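PDB 1S7J: phenazine biosynthesis protein PhzF family from Enterococcus faecalis, which probably works as an isomerase of the PhzF family, a group related in fold to diaminopimelate epimerase. Local coordinates for residues A12-V15 with F16-N19; L76-A79 with F80-N84. One frame throughout, in Å; residues are numbered along the deposited sequence.

Both contacts belong to the N-terminal half of the chain and are local, and contact 1 closes before contact 2 opens. Contact 1 (12-15 with 16-19) is the turn joining the antiparallel strands 2-10 and 19-25; contact 2 (76-79 with 80-84) is two adjoining parts of helix 72-85, which packs against those same strands. Their centres lie 15 Å apart, with nearest atoms about 6 Å apart and no direct touch. Glu-46, predicted to be the active-site residue, has its side chain about 12 Å from Gly-18 and about 8 Å from the side chain of Ala-77. Because the helix packs on the two strands that the loop connects, both contacts probably belong to the same N-terminal lobe.

Contact 1. Residues A12-V15 with F16-N19; sequences AEEV and FKGN
Lys-17 folds back over Glu-14 and Ala-12, closing a type II beta turn that runs from Glu-14 to Lys-17. Lys-17 CB lies 4.0 Å from Ala-12 CB and also packs against the carbonyl oxygen of Glu-14. From there CG comes up to Glu-14 CG, and Lys-17 CD reaches the same Glu-14 CG at 3.6 Å, with the carboxylate carbon close behind. The two chains cross at an angle and meet through their carbons. Two bends, at chi3 (69°) and chi4 (-75°), then turn the lysine tip away: Lys-17 NZ stays 6.5 Å from Glu-14 OE2, no salt bridge, and is instead hydrogen-bonded to the hydroxyl of Tyr-226. Opposite charges at this range could still attract weakly.

At the corner of the turn, Val-15 and Phe-16 stand side by side and point the same way. The Val-15 methyl CG2 sits over one face of the phenyl ring in a CH-pi contact, 3.7 Å from the centroid of the Phe-16 ring and 14° off its normal. At the base of the loop, Ala-12 CB rests 3.5 Å from the carbonyl carbon of Lys-17 and equally close to Gly-18 N. Gly-18, with its positive phi and no side chain, accepts this near approach of the two arms.

The turn is also held from outside: Phe-16 N is hydrogen-bonded to Asp-9 OD1, and Lys-17 O to Arg-231 NH1. The loop connects antiparallel strands 2-10 and 19-25, with backbone bonds between Asn-19 and Ala-10 continuing the pairing. It lies beside strand 243-259, whose Lys-251 meets Glu-13 O, and Tyr-226 of strand 222-227 takes the lysine tip.

Contact 2. Residues L76-A79 with F80-N84; sequences LATA and FVLFN
The Phe-80 ring has the carbonyl oxygen of Ala-77 at its edge, near the ring plane, with Phe-80 CD2 4.2 Å from Ala-77 O. Phe-83 meets the preceding turn obliquely: Phe-83 CD1 comes within 3.1 Å of Ala-79 O, and Phe-83 CE1 lies 4.1 Å from Ala-79 CB. CG of Phe-83 is anti to its own carbonyl carbon and beside the backbone N (chi1 -82°), which leads the ring back toward Ala-79.

Four successive i to i+4 backbone bonds join the two segments. Those donated by Phe-80 N to Leu-76 O and by Phe-83 N to Ala-79 O are short, both 2.8 Å; the latter has an N-H...O angle of 168°. Leu-82 N to Thr-78 O is longer and less straight. The next carbonyl oxygen, Phe-80 O, accepts two donors of Asn-84, the backbone N and the side-chain ND2. The second bond, Asn-84 ND2 to Phe-80 O at 2.7 Å, is almost straight and lies in the amide plane, fixing the rotation of the amide, whose nitrogen also meets Tyr-111 OH.

Around the helix, Val-81 and Ala-77 pack on Val-8 and Val-23, while Leu-82 reaches Leu-93 and Phe-95. A helix whose largely apolar residues pack against strands 2-10, 19-25 and 92-97 in this way is consistent with the central helix of the beta barrel of the diaminopimelate epimerase-like fold.

Contact 1. Residues A12-V15 with F16-N19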
# COMPACT_ATOMS: atom_id res chain seq x y z
N ALA A 12 3.01 -9.75 -3.09
CA ALA A 12 4.00 -10.46 -3.88
C ALA A 12 3.78 -11.95 -3.86
O ALA A 12 3.45 -12.51 -2.83
CB ALA A 12 5.38 -10.14 -3.38
N GLU A 13 4.01 -12.60 -4.99
CA GLU A 13 3.88 -14.04 -5.15
C GLU A 13 5.22 -14.72 -4.80
O GLU A 13 5.28 -15.90 -4.44
CB GLU A 13 3.45 -14.33 -6.60
CG GLU A 13 2.43 -15.44 -6.81
CD GLU A 13 2.16 -15.76 -8.28
OE1 GLU A 13 1.34 -16.68 -8.54
OE2 GLU A 13 2.75 -15.11 -9.18
N GLU A 14 6.30 -13.96 -5.00
CA GLU A 14 7.67 -14.43 -4.76
C GLU A 14 8.47 -13.29 -4.11
O GLU A 14 8.06 -12.13 -4.19
CB GLU A 14 8.34 -14.82 -6.08
CG GLU A 14 8.45 -13.67 -7.09
CD GLU A 14 9.27 -14.02 -8.32
OE1 GLU A 14 8.77 -14.78 -9.18
OE2 GLU A 14 10.41 -13.52 -8.44
N VAL A 15 9.59 -13.61 -3.47
CA VAL A 15 10.41 -12.58 -2.82
C VAL A 15 11.01 -11.62 -3.84
O VAL A 15 11.12 -11.94 -5.03
CB VAL A 15 11.56 -13.18 -1.93
CG1 VAL A 15 10.98 -14.06 -0.81
CG2 VAL A 15 12.52 -13.96 -2.78
N PHE A 16 11.42 -10.45 -3.34
CA PHE A 16 12.00 -9.37 -4.15
C PHE A 16 10.94 -8.58 -4.93
O PHE A 16 11.25 -7.60 -5.60
CB PHE A 16 13.09 -9.90 -5.11
CG PHE A 16 14.15 -10.71 -4.43
CD1 PHE A 16 14.61 -11.89 -5.01
CD2 PHE A 16 14.65 -10.32 -3.19
CE1 PHE A 16 15.56 -12.68 -4.35
CE2 PHE A 16 15.58 -11.10 -2.52
CZ PHE A 16 16.05 -12.28 -3.10
N LYS A 17 9.68 -9.02 -4.83
CA LYS A 17 8.57 -8.34 -5.49
C LYS A 17 7.64 -7.73 -4.43
O LYS A 17 7.96 -7.74 -3.24
CB LYS A 17 7.81 -9.30 -6.41
CG LYS A 17 8.64 -9.86 -7.54
CD LYS A 17 7.78 -10.52 -8.61
CE LYS A 17 6.93 -9.51 -9.40
NZ LYS A 17 5.74 -8.98 -8.65
N GLY A 18 6.50 -7.21 -4.86
CA GLY A 18 5.57 -6.62 -3.91
C GLY A 18 6.17 -5.46 -3.12
O GLY A 18 7.07 -4.78 -3.58
N ASN A 19 5.65 -5.25 -1.92
CA ASN A 19 6.12 -4.17 -1.05
C ASN A 19 6.48 -4.77 0.30
O ASN A 19 5.63 -5.34 0.98
CB ASN A 19 5.00 -3.11 -0.89
CG ASN A 19 5.52 -1.78 -0.32
OD1 ASN A 19 6.59 -1.72 0.28
ND2 ASN A 19 4.73 -0.75 -0.51

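Contact 2. Residues L76-A79 with F80-N84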
# COMPACT_ATOMS: atom_id res chain seq x y z
N LEU A 76 -1.51 -5.68 5.82
CA LEU A 76 -1.68 -6.95 5.17
C LEU A 76 -0.60 -7.90 5.66
O LEU A 76 -0.85 -9.07 5.92
CB LEU A 76 -1.57 -6.77 3.65
CG LEU A 76 -1.80 -7.96 2.71
CD1 LEU A 76 -2.19 -7.46 1.35
CD2 LEU A 76 -0.57 -8.86 2.64
N ALA A 77 0.62 -7.36 5.79
CA ALA A 77 1.76 -8.12 6.25
C ALA A 77 1.54 -8.63 7.65
O ALA A 77 1.76 -9.80 7.93
CB ALA A 77 3.03 -7.27 6.18
N THR A 78 1.11 -7.74 8.55
CA THR A 78 0.85 -8.10 9.94
C THR A 78 -0.23 -9.16 10.01
O THR A 78 -0.22 -10.01 10.90
CB THR A 78 0.40 -6.93 10.74
OG1 THR A 78 1.41 -5.93 10.74
CG2 THR A 78 0.12 -7.33 12.17
N ALA A 79 -1.20 -9.07 9.12
CA ALA A 79 -2.29 -10.01 9.06
C ALA A 79 -1.72 -11.36 8.63
O ALA A 79 -1.99 -12.40 9.26
CB ALA A 79 -3.34 -9.54 8.05
N PHE A 80 -0.95 -11.34 7.55
CA PHE A 80 -0.32 -12.51 7.00
C PHE A 80 0.42 -13.33 8.04
O PHE A 80 0.26 -14.54 8.10
CB PHE A 80 0.63 -12.10 5.87
CG PHE A 80 1.55 -13.19 5.41
CD1 PHE A 80 1.15 -14.10 4.45
CD2 PHE A 80 2.85 -13.28 5.91
CE1 PHE A 80 2.02 -15.09 4.00
CE2 PHE A 80 3.71 -14.26 5.47
CZ PHE A 80 3.30 -15.16 4.52
N VAL A 81 1.23 -12.68 8.88
CA VAL A 81 1.97 -13.42 9.89
C VAL A 81 1.12 -13.92 11.05
O VAL A 81 1.49 -14.90 11.70
CB VAL A 81 3.18 -12.64 10.42
CG1 VAL A 81 3.62 -11.62 9.42
CG2 VAL A 81 2.93 -12.05 11.77
N LEU A 82 0.03 -13.21 11.37
CA LEU A 82 -0.85 -13.66 12.44
C LEU A 82 -1.61 -14.90 11.95
O LEU A 82 -1.72 -15.89 12.66
CB LEU A 82 -1.82 -12.56 12.87
CG LEU A 82 -1.24 -11.49 13.79
CD1 LEU A 82 -2.23 -10.38 13.98
CD2 LEU A 82 -0.82 -12.08 15.12
N PHE A 83 -2.07 -14.83 10.72
CA PHE A 83 -2.81 -15.93 10.11
C PHE A 83 -1.98 -17.19 9.92
O PHE A 83 -2.47 -18.31 10.10
CB PHE A 83 -3.37 -15.52 8.73
CG PHE A 83 -4.66 -14.74 8.79
CD1 PHE A 83 -4.72 -13.44 8.27
CD2 PHE A 83 -5.82 -15.31 9.33
CE1 PHE A 83 -5.93 -12.71 8.29
CE2 PHE A 83 -7.03 -14.59 9.35
CZ PHE A 83 -7.08 -13.29 8.83
N ASN A 84 -0.73 -17.02 9.52
CA ASN A 84 0.15 -18.15 9.26
C ASN A 84 1.06 -18.61 10.37
O ASN A 84 1.53 -19.73 10.33
CB ASN A 84 0.97 -17.88 7.99
CG ASN A 84 0.13 -17.78 6.75
OD1 ASN A 84 -0.12 -18.76 6.10
ND2 ASN A 84 -0.34 -16.58 6.47